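Long-range contacts in probable ribosomal RNA small subunit methyltransferase (PDB 3DMH), which transfers a methyl group from S-adenosylmethionine to the N2 atom of a guanine in 16S ribosomal RNA: residues E43-R48 with G132-L137; E230-R235 with F299-T304. All blocks are in the same frame, centred on the assembly; numbering follows the deposited sequence.

In the fold
The chain contains two seven-stranded mixed sheets with the same strand order, and one contact is drawn from each. In both, the loop that leads from a helix into the first strand of the sheet meets the beginning of a strand further along: strand 133-140, the next but one, in contact 1, and the adjacent strand 299-304 in contact 2. Both are partly buried, at the outer ends of their domains on opposite sides of the chain's centre, with centres 50 Å apart. Contact 1 works through an arginine laid over an aromatic ring and a hydrogen bond to a tyrosine hydroxyl; contact 2 has no hydrogen bond between its segments and relies on aliphatic packing beside a carboxylate.

Contact 1. Residues E43-R48 with G132-L137; sequences EPFGER and GGRLYL
The ring of Phe45 and the guanidinium of Arg134 lie face to face, their planes 11° apart. Over the centre of the ring sits Arg134 CD, 3.6 Å from the Phe45 centroid and almost on the ring normal, a CH-pi contact. The guanidinium is displaced toward one side of the ring, so that its own face is covered by Phe45 CE1, which lies 3.4 Å from Arg134 NE. Arg134 is extended from CG to NE, and this straight run carries it across the ring at about a right angle to the phenylalanine side chain. Phe45 reaches the strand because its CG stands anti to the backbone N (chi1 178°). Beside this contact, Gly132 O approaches obliquely, 3.7 Å from Phe45 CE2.

Tyr136, two residues along the strand on the same side as Arg134, makes the hydrogen bond between the two segments. Its OH accepts from Glu43 N at 3.1 Å, with a bent N-H...O angle of 143°. The backbone N comes to the ring obliquely, while Glu43 CB rests 3.6 Å from Tyr136 OH and the carboxylate leads away. The buried phenol therefore has a backbone partner in the loop, and it is packed by Val42, Leu104, Val170 and Leu172.

Phe45 also touches Arg130, just ahead of the strand. The contact lies away from the cofactor and guanosine sites. It joins the loop between helix 33-41 and strand 48-51 to strand 133-140, across the start of strand 102-108, in a sheet of order 3-2-1-4-5-7-6, the arrangement characteristic of the Rossmann-like methyltransferase fold.

Contact 2. Residues E230-R235 with F299-T304; sequences EGVRGR and FDIIVT
The backbones come closest where Arg235 CA lies 5.9 Å from Asp300 CA, at the corner the second segment turns before running on as a strand. On the other segment, Val232 to Arg235 form a type II beta turn, closed by a backbone hydrogen bond from Arg235 N to Val232 O of 3.1 Å; Gly234, at the third position, has the positive phi (75°) of such a turn, which favours glycine. A second backbone bond, Arg233 N to Glu230 O, overlaps its start.

No hydrogen bond crosses between the segments, and the apolar part of the contact converges on Ile301 CD1. Ile301 CG1 stands beside the backbone N (chi1 -63°) and the chain then extends (chi2 165°), sending CD1 out to the loop. That methyl meets Val232 CG2 at 3.5 Å, the two side chains crossing at about a right angle, and it has Gly231 O and Arg235 CB at its margins, each 4.0 Å away. Asp300 meets Arg235 at its backbone: OD2 lies 3.5 Å from Arg235 CA. The Arg235 chain bends at chi2; NE stays 5.4 Å from Asp300 OD2, too far for a salt bridge, and Gly231 O lies over one face of the Arg235 guanidinium. Within the loop, Arg233 NE gives an in-plane bond of 2.9 Å to the syn lone pair of Glu230 OE1, part of a salt bridge.

Asp300 is held through both oxygens, OD2 by Gln236 N and OD1 by a salt bridge to Arg331. The loop thus meets the start of strand 299-304, neighbour of strand 236-240 in the 3-2-1-4-5-7-6 sheet of a Rossmann-like methyltransferase, with the Ile301 side chain about 13 Å from the bound S-adenosylmethionine. Helix 214-227 covers the apolar side, Leu223 touching Val232 and Leu227 touching Ile301, while Val237 of the adjacent strand also packs on Ile301.

Contact 1. Residues E43-R48 with G132-L137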
ATOM      1  N   GLU A  43      19.414  12.343  14.469  1.00 22.37           N
ATOM      2  CA  GLU A  43      20.036  12.385  15.791  1.00 22.66           C
ATOM      3  C   GLU A  43      18.935  12.513  16.839  1.00 21.81           C
ATOM      4  O   GLU A  43      17.908  13.142  16.576  1.00 21.37           O
ATOM      5  CB  GLU A  43      20.939  13.622  15.916  1.00 23.97           C
ATOM      6  CG  GLU A  43      21.905  13.837  14.761  1.00 28.79           C
ATOM      7  CD  GLU A  43      23.263  13.247  15.023  1.00 34.87           C
ATOM      8  OE1 GLU A  43      23.582  12.998  16.208  1.00 39.45           O
ATOM      9  OE2 GLU A  43      24.021  13.043  14.047  1.00 36.52           O
ATOM     10  N   PRO A  44      19.134  11.918  18.029  1.00 21.49           N
ATOM     11  CA  PRO A  44      18.139  12.076  19.090  1.00 20.45           C
ATOM     12  C   PRO A  44      17.857  13.531  19.465  1.00 20.46           C
ATOM     13  O   PRO A  44      18.764  14.389  19.459  1.00 20.31           O
ATOM     14  CB  PRO A  44      18.759  11.333  20.279  1.00 21.42           C
ATOM     15  CG  PRO A  44      19.664  10.346  19.666  1.00 22.11           C
ATOM     16  CD  PRO A  44      20.238  11.027  18.442  1.00 21.96           C
ATOM     17  N   PHE A  45      16.596  13.787  19.792  1.00 19.93           N
ATOM     18  CA  PHE A  45      16.170  15.070  20.330  1.00 19.85           C
ATOM     19  C   PHE A  45      15.006  14.802  21.267  1.00 20.04           C
ATOM     20  O   PHE A  45      13.981  14.296  20.840  1.00 19.73           O
ATOM     21  CB  PHE A  45      15.724  16.009  19.204  1.00 19.85           C
ATOM     22  CG  PHE A  45      15.226  17.334  19.695  1.00 19.46           C
ATOM     23  CD1 PHE A  45      16.129  18.322  20.064  1.00 19.96           C
ATOM     24  CD2 PHE A  45      13.861  17.591  19.825  1.00 20.19           C
ATOM     25  CE1 PHE A  45      15.692  19.551  20.532  1.00 18.67           C
ATOM     26  CE2 PHE A  45      13.417  18.819  20.299  1.00 19.87           C
ATOM     27  CZ  PHE A  45      14.326  19.799  20.641  1.00 18.24           C
ATOM     28  N   GLY A  46      15.157  15.133  22.544  1.00 20.19           N
ATOM     29  CA  GLY A  46      14.105  14.861  23.514  1.00 21.48           C
ATOM     30  C   GLY A  46      14.003  13.371  23.796  1.00 21.54           C
ATOM     31  O   GLY A  46      14.965  12.639  23.611  1.00 22.59           O
ATOM     32  N   GLU A  47      12.831  12.930  24.254  1.00 22.65           N
ATOM     33  CA  GLU A  47      12.666  11.561  24.754  1.00 23.15           C
ATOM     34  C   GLU A  47      11.781  10.676  23.890  1.00 22.31           C
ATOM     35  O   GLU A  47      11.991   9.475  23.836  1.00 23.20           O
ATOM     36  CB  GLU A  47      12.066  11.580  26.162  1.00 24.11           C
ATOM     37  CG  GLU A  47      13.030  12.045  27.257  1.00 28.42           C
ATOM     38  CD  GLU A  47      13.371  13.516  27.165  1.00 34.56           C
ATOM     39  OE1 GLU A  47      12.466  14.318  26.831  1.00 36.99           O
ATOM     40  OE2 GLU A  47      14.548  13.870  27.424  1.00 37.57           O
ATOM     41  N   ARG A  48      10.792  11.280  23.238  1.00 21.69           N
ATOM     42  CA  ARG A  48       9.766  10.528  22.494  1.00 20.94           C
ATOM     43  C   ARG A  48       9.772  10.868  21.001  1.00 19.92           C
ATOM     44  O   ARG A  48       9.573  12.020  20.616  1.00 19.91           O
ATOM     45  CB  ARG A  48       8.380  10.826  23.058  1.00 22.33           C
ATOM     46  CG  ARG A  48       8.230  10.556  24.547  1.00 24.96           C
ATOM     47  CD  ARG A  48       7.140  11.456  25.141  1.00 29.43           C
ATOM     48  NE  ARG A  48       7.448  12.884  24.953  1.00 31.65           N
ATOM     49  CZ  ARG A  48       6.603  13.891  25.160  1.00 34.02           C
ATOM     50  NH1 ARG A  48       5.363  13.673  25.600  1.00 34.91           N
ATOM     51  NH2 ARG A  48       7.009  15.132  24.936  1.00 34.72           N
ATOM     52  N   GLY A 132       7.908  23.324  20.177  1.00 18.90           N
ATOM     53  CA  GLY A 132       9.372  23.245  20.269  1.00 18.97           C
ATOM     54  C   GLY A 132       9.958  21.912  19.811  1.00 18.99           C
ATOM     55  O   GLY A 132      11.175  21.741  19.778  1.00 19.76           O
ATOM     56  N   GLY A 133       9.084  20.966  19.475  1.00 18.90           N
ATOM     57  CA  GLY A 133       9.487  19.668  18.906  1.00 19.11           C
ATOM     58  C   GLY A 133      10.096  19.842  17.534  1.00 18.56           C
ATOM     59  O   GLY A 133       9.972  20.896  16.935  1.00 19.31           O
ATOM     60  N   ARG A 134      10.735  18.792  17.012  1.00 17.85           N
ATOM     61  CA  ARG A 134      11.413  18.894  15.715  1.00 17.34           C
ATOM     62  C   ARG A 134      10.994  17.796  14.733  1.00 17.63           C
ATOM     63  O   ARG A 134      10.577  16.714  15.137  1.00 17.91           O
ATOM     64  CB  ARG A 134      12.930  18.857  15.900  1.00 17.94           C
ATOM     65  CG  ARG A 134      13.449  20.091  16.643  1.00 17.61           C
ATOM     66  CD  ARG A 134      14.933  19.989  16.890  1.00 22.13           C
ATOM     67  NE  ARG A 134      15.409  21.164  17.605  1.00 21.86           N
ATOM     68  CZ  ARG A 134      16.683  21.390  17.908  1.00 23.74           C
ATOM     69  NH1 ARG A 134      17.619  20.513  17.568  1.00 23.84           N
ATOM     70  NH2 ARG A 134      17.020  22.494  18.561  1.00 24.30           N
ATOM     71  N   LEU A 135      11.116  18.100  13.446  1.00 17.08           N
ATOM     72  CA  LEU A 135      10.728  17.174  12.383  1.00 17.48           C
ATOM     73  C   LEU A 135      11.893  16.983  11.425  1.00 18.19           C
ATOM     74  O   LEU A 135      12.426  17.953  10.876  1.00 17.47           O
ATOM     75  CB  LEU A 135       9.515  17.715  11.614  1.00 17.57           C
ATOM     76  CG  LEU A 135       9.153  17.038  10.287  1.00 17.07           C
ATOM     77  CD1 LEU A 135       8.726  15.570  10.471  1.00 18.48           C
ATOM     78  CD2 LEU A 135       8.046  17.806   9.547  1.00 17.45           C
ATOM     79  N   TYR A 136      12.290  15.728  11.226  1.00 18.08           N
ATOM     80  CA  TYR A 136      13.204  15.378  10.142  1.00 18.42           C
ATOM     81  C   TYR A 136      12.348  15.015   8.954  1.00 18.80           C
ATOM     82  O   TYR A 136      11.509  14.116   9.052  1.00 18.99           O
ATOM     83  CB  TYR A 136      14.053  14.150  10.495  1.00 19.07           C
ATOM     84  CG  TYR A 136      15.261  14.455  11.325  1.00 19.06           C
ATOM     85  CD1 TYR A 136      16.408  15.023  10.756  1.00 20.05           C
ATOM     86  CD2 TYR A 136      15.273  14.173  12.683  1.00 18.38           C
ATOM     87  CE1 TYR A 136      17.532  15.306  11.530  1.00 21.22           C
ATOM     88  CE2 TYR A 136      16.387  14.454  13.472  1.00 21.15           C
ATOM     89  CZ  TYR A 136      17.509  15.017  12.897  1.00 21.19           C
ATOM     90  OH  TYR A 136      18.608  15.276  13.691  1.00 23.40           O
ATOM     91  N   LEU A 137      12.532  15.750   7.861  1.00 18.24           N
ATOM     92  CA  LEU A 137      11.736  15.564   6.655  1.00 18.64           C
ATOM     93  C   LEU A 137      12.667  15.172   5.521  1.00 18.96           C
ATOM     94  O   LEU A 137      13.583  15.915   5.183  1.00 19.40           O
ATOM     95  CB  LEU A 137      10.994  16.868   6.310  1.00 18.64           C
ATOM     96  CG  LEU A 137       9.978  16.763   5.176  1.00 19.12           C
ATOM     97  CD1 LEU A 137       8.736  16.004   5.621  1.00 21.43           C
ATOM     98  CD2 LEU A 137       9.643  18.170   4.685  1.00 19.76           C
TER

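Contact 2. Residues E230-R235 with F299-T304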
ATOM      1  N   GLU A 230     -24.791 -14.519 -13.884  1.00 32.87           N
ATOM      2  CA  GLU A 230     -25.043 -15.362 -12.713  1.00 33.19           C
ATOM      3  C   GLU A 230     -23.887 -16.302 -12.344  1.00 32.86           C
ATOM      4  O   GLU A 230     -23.958 -16.994 -11.322  1.00 33.28           O
ATOM      5  CB  GLU A 230     -26.335 -16.175 -12.904  1.00 33.60           C
ATOM      6  CG  GLU A 230     -27.616 -15.341 -12.926  1.00 34.80           C
ATOM      7  CD  GLU A 230     -27.848 -14.578 -11.632  1.00 36.49           C
ATOM      8  OE1 GLU A 230     -27.819 -15.205 -10.549  1.00 37.19           O
ATOM      9  OE2 GLU A 230     -28.059 -13.347 -11.700  1.00 38.04           O
ATOM     10  N   GLY A 231     -22.827 -16.319 -13.159  1.00 32.13           N
ATOM     11  CA  GLY A 231     -21.720 -17.279 -12.998  1.00 30.38           C
ATOM     12  C   GLY A 231     -20.815 -16.984 -11.816  1.00 29.18           C
ATOM     13  O   GLY A 231     -19.816 -17.675 -11.584  1.00 28.72           O
ATOM     14  N   VAL A 232     -21.177 -15.952 -11.064  1.00 28.44           N
ATOM     15  CA  VAL A 232     -20.427 -15.543  -9.896  1.00 27.28           C
ATOM     16  C   VAL A 232     -21.221 -15.755  -8.597  1.00 26.38           C
ATOM     17  O   VAL A 232     -20.640 -15.907  -7.527  1.00 25.59           O
ATOM     18  CB  VAL A 232     -19.905 -14.089 -10.075  1.00 27.94           C
ATOM     19  CG1 VAL A 232     -20.023 -13.292  -8.816  1.00 27.22           C
ATOM     20  CG2 VAL A 232     -18.473 -14.109 -10.594  1.00 27.84           C
ATOM     21  N   ARG A 233     -22.549 -15.798  -8.695  1.00 25.42           N
ATOM     22  CA  ARG A 233     -23.382 -15.967  -7.507  1.00 25.29           C
ATOM     23  C   ARG A 233     -23.013 -17.228  -6.724  1.00 24.68           C
ATOM     24  O   ARG A 233     -22.855 -18.312  -7.298  1.00 24.74           O
ATOM     25  CB  ARG A 233     -24.876 -15.963  -7.870  1.00 24.99           C
ATOM     26  CG  ARG A 233     -25.811 -15.893  -6.658  1.00 25.52           C
ATOM     27  CD  ARG A 233     -27.277 -15.623  -7.047  1.00 26.30           C
ATOM     28  NE  ARG A 233     -27.439 -14.379  -7.804  1.00 28.93           N
ATOM     29  CZ  ARG A 233     -27.344 -13.154  -7.287  1.00 29.99           C
ATOM     30  NH1 ARG A 233     -27.080 -12.972  -5.995  1.00 30.75           N
ATOM     31  NH2 ARG A 233     -27.505 -12.099  -8.074  1.00 31.19           N
ATOM     32  N   GLY A 234     -22.861 -17.063  -5.414  1.00 24.64           N
ATOM     33  CA  GLY A 234     -22.579 -18.176  -4.509  1.00 24.94           C
ATOM     34  C   GLY A 234     -21.161 -18.725  -4.555  1.00 25.15           C
ATOM     35  O   GLY A 234     -20.844 -19.678  -3.833  1.00 25.76           O
ATOM     36  N   ARG A 235     -20.317 -18.140  -5.408  1.00 24.24           N
ATOM     37  CA  ARG A 235     -18.917 -18.557  -5.562  1.00 24.48           C
ATOM     38  C   ARG A 235     -18.032 -17.813  -4.568  1.00 23.28           C
ATOM     39  O   ARG A 235     -18.305 -16.662  -4.216  1.00 23.35           O
ATOM     40  CB  ARG A 235     -18.393 -18.303  -6.993  1.00 24.75           C
ATOM     41  CG  ARG A 235     -19.222 -18.930  -8.122  1.00 28.18           C
ATOM     42  CD  ARG A 235     -19.218 -20.433  -8.095  1.00 32.77           C
ATOM     43  NE  ARG A 235     -20.097 -20.971  -9.127  1.00 36.03           N
ATOM     44  CZ  ARG A 235     -19.712 -21.271 -10.364  1.00 37.64           C
ATOM     45  NH1 ARG A 235     -18.445 -21.088 -10.734  1.00 39.10           N
ATOM     46  NH2 ARG A 235     -20.596 -21.760 -11.230  1.00 37.08           N
ATOM     47  N   PHE A 299     -10.537 -21.096  -3.281  1.00 20.96           N
ATOM     48  CA  PHE A 299     -11.527 -20.242  -3.921  1.00 21.04           C
ATOM     49  C   PHE A 299     -11.932 -20.803  -5.266  1.00 21.18           C
ATOM     50  O   PHE A 299     -11.208 -21.614  -5.851  1.00 21.15           O
ATOM     51  CB  PHE A 299     -10.968 -18.813  -4.065  1.00 20.55           C
ATOM     52  CG  PHE A 299     -10.608 -18.180  -2.746  1.00 20.46           C
ATOM     53  CD1 PHE A 299     -11.537 -17.412  -2.058  1.00 21.16           C
ATOM     54  CD2 PHE A 299      -9.356 -18.412  -2.161  1.00 20.98           C
ATOM     55  CE1 PHE A 299     -11.230 -16.852  -0.827  1.00 20.32           C
ATOM     56  CE2 PHE A 299      -9.036 -17.870  -0.905  1.00 20.84           C
ATOM     57  CZ  PHE A 299      -9.975 -17.088  -0.239  1.00 21.33           C
ATOM     58  N   ASP A 300     -13.103 -20.366  -5.735  1.00 21.45           N
ATOM     59  CA  ASP A 300     -13.633 -20.723  -7.049  1.00 21.37           C
ATOM     60  C   ASP A 300     -13.158 -19.746  -8.136  1.00 21.04           C
ATOM     61  O   ASP A 300     -12.951 -20.140  -9.290  1.00 21.89           O
ATOM     62  CB  ASP A 300     -15.165 -20.716  -7.012  1.00 21.32           C
ATOM     63  CG  ASP A 300     -15.732 -21.596  -5.905  1.00 22.25           C
ATOM     64  OD1 ASP A 300     -15.361 -22.791  -5.852  1.00 23.20           O
ATOM     65  OD2 ASP A 300     -16.542 -21.092  -5.087  1.00 21.76           O
ATOM     66  N   ILE A 301     -13.012 -18.474  -7.770  1.00 21.00           N
ATOM     67  CA  ILE A 301     -12.632 -17.434  -8.726  1.00 20.40           C
ATOM     68  C   ILE A 301     -11.632 -16.520  -8.041  1.00 20.16           C
ATOM     69  O   ILE A 301     -11.856 -16.103  -6.909  1.00 19.90           O
ATOM     70  CB  ILE A 301     -13.856 -16.588  -9.159  1.00 21.21           C
ATOM     71  CG1 ILE A 301     -14.879 -17.460  -9.890  1.00 21.29           C
ATOM     72  CG2 ILE A 301     -13.442 -15.432 -10.067  1.00 20.47           C
ATOM     73  CD1 ILE A 301     -16.237 -16.798 -10.032  1.00 25.27           C
ATOM     74  N   ILE A 302     -10.539 -16.205  -8.729  1.00 19.26           N
ATOM     75  CA  ILE A 302      -9.572 -15.235  -8.209  1.00 19.24           C
ATOM     76  C   ILE A 302      -9.345 -14.160  -9.255  1.00 19.68           C
ATOM     77  O   ILE A 302      -9.182 -14.467 -10.446  1.00 19.82           O
ATOM     78  CB  ILE A 302      -8.252 -15.917  -7.808  1.00 19.23           C
ATOM     79  CG1 ILE A 302      -8.540 -16.897  -6.664  1.00 19.37           C
ATOM     80  CG2 ILE A 302      -7.200 -14.855  -7.388  1.00 19.99           C
ATOM     81  CD1 ILE A 302      -7.324 -17.584  -6.079  1.00 20.42           C
ATOM     82  N   VAL A 303      -9.429 -12.904  -8.831  1.00 19.15           N
ATOM     83  CA  VAL A 303      -9.294 -11.785  -9.770  1.00 19.49           C
ATOM     84  C   VAL A 303      -8.185 -10.881  -9.285  1.00 19.42           C
ATOM     85  O   VAL A 303      -7.960 -10.760  -8.072  1.00 19.43           O
ATOM     86  CB  VAL A 303     -10.608 -10.951  -9.916  1.00 20.18           C
ATOM     87  CG1 VAL A 303     -11.731 -11.815 -10.460  1.00 20.33           C
ATOM     88  CG2 VAL A 303     -11.007 -10.313  -8.569  1.00 20.92           C
ATOM     89  N   THR A 304      -7.504 -10.225 -10.221  1.00 19.00           N
ATOM     90  CA  THR A 304      -6.512  -9.246  -9.809  1.00 18.71           C
ATOM     91  C   THR A 304      -6.199  -8.242 -10.899  1.00 19.71           C
ATOM     92  O   THR A 304      -6.119  -8.597 -12.072  1.00 19.33           O
ATOM     93  CB  THR A 304      -5.199  -9.921  -9.309  1.00 19.44           C
ATOM     94  OG1 THR A 304      -4.334  -8.920  -8.750  1.00 20.35           O
ATOM     95  CG2 THR A 304      -4.465 -10.676 -10.451  1.00 19.02           C
TER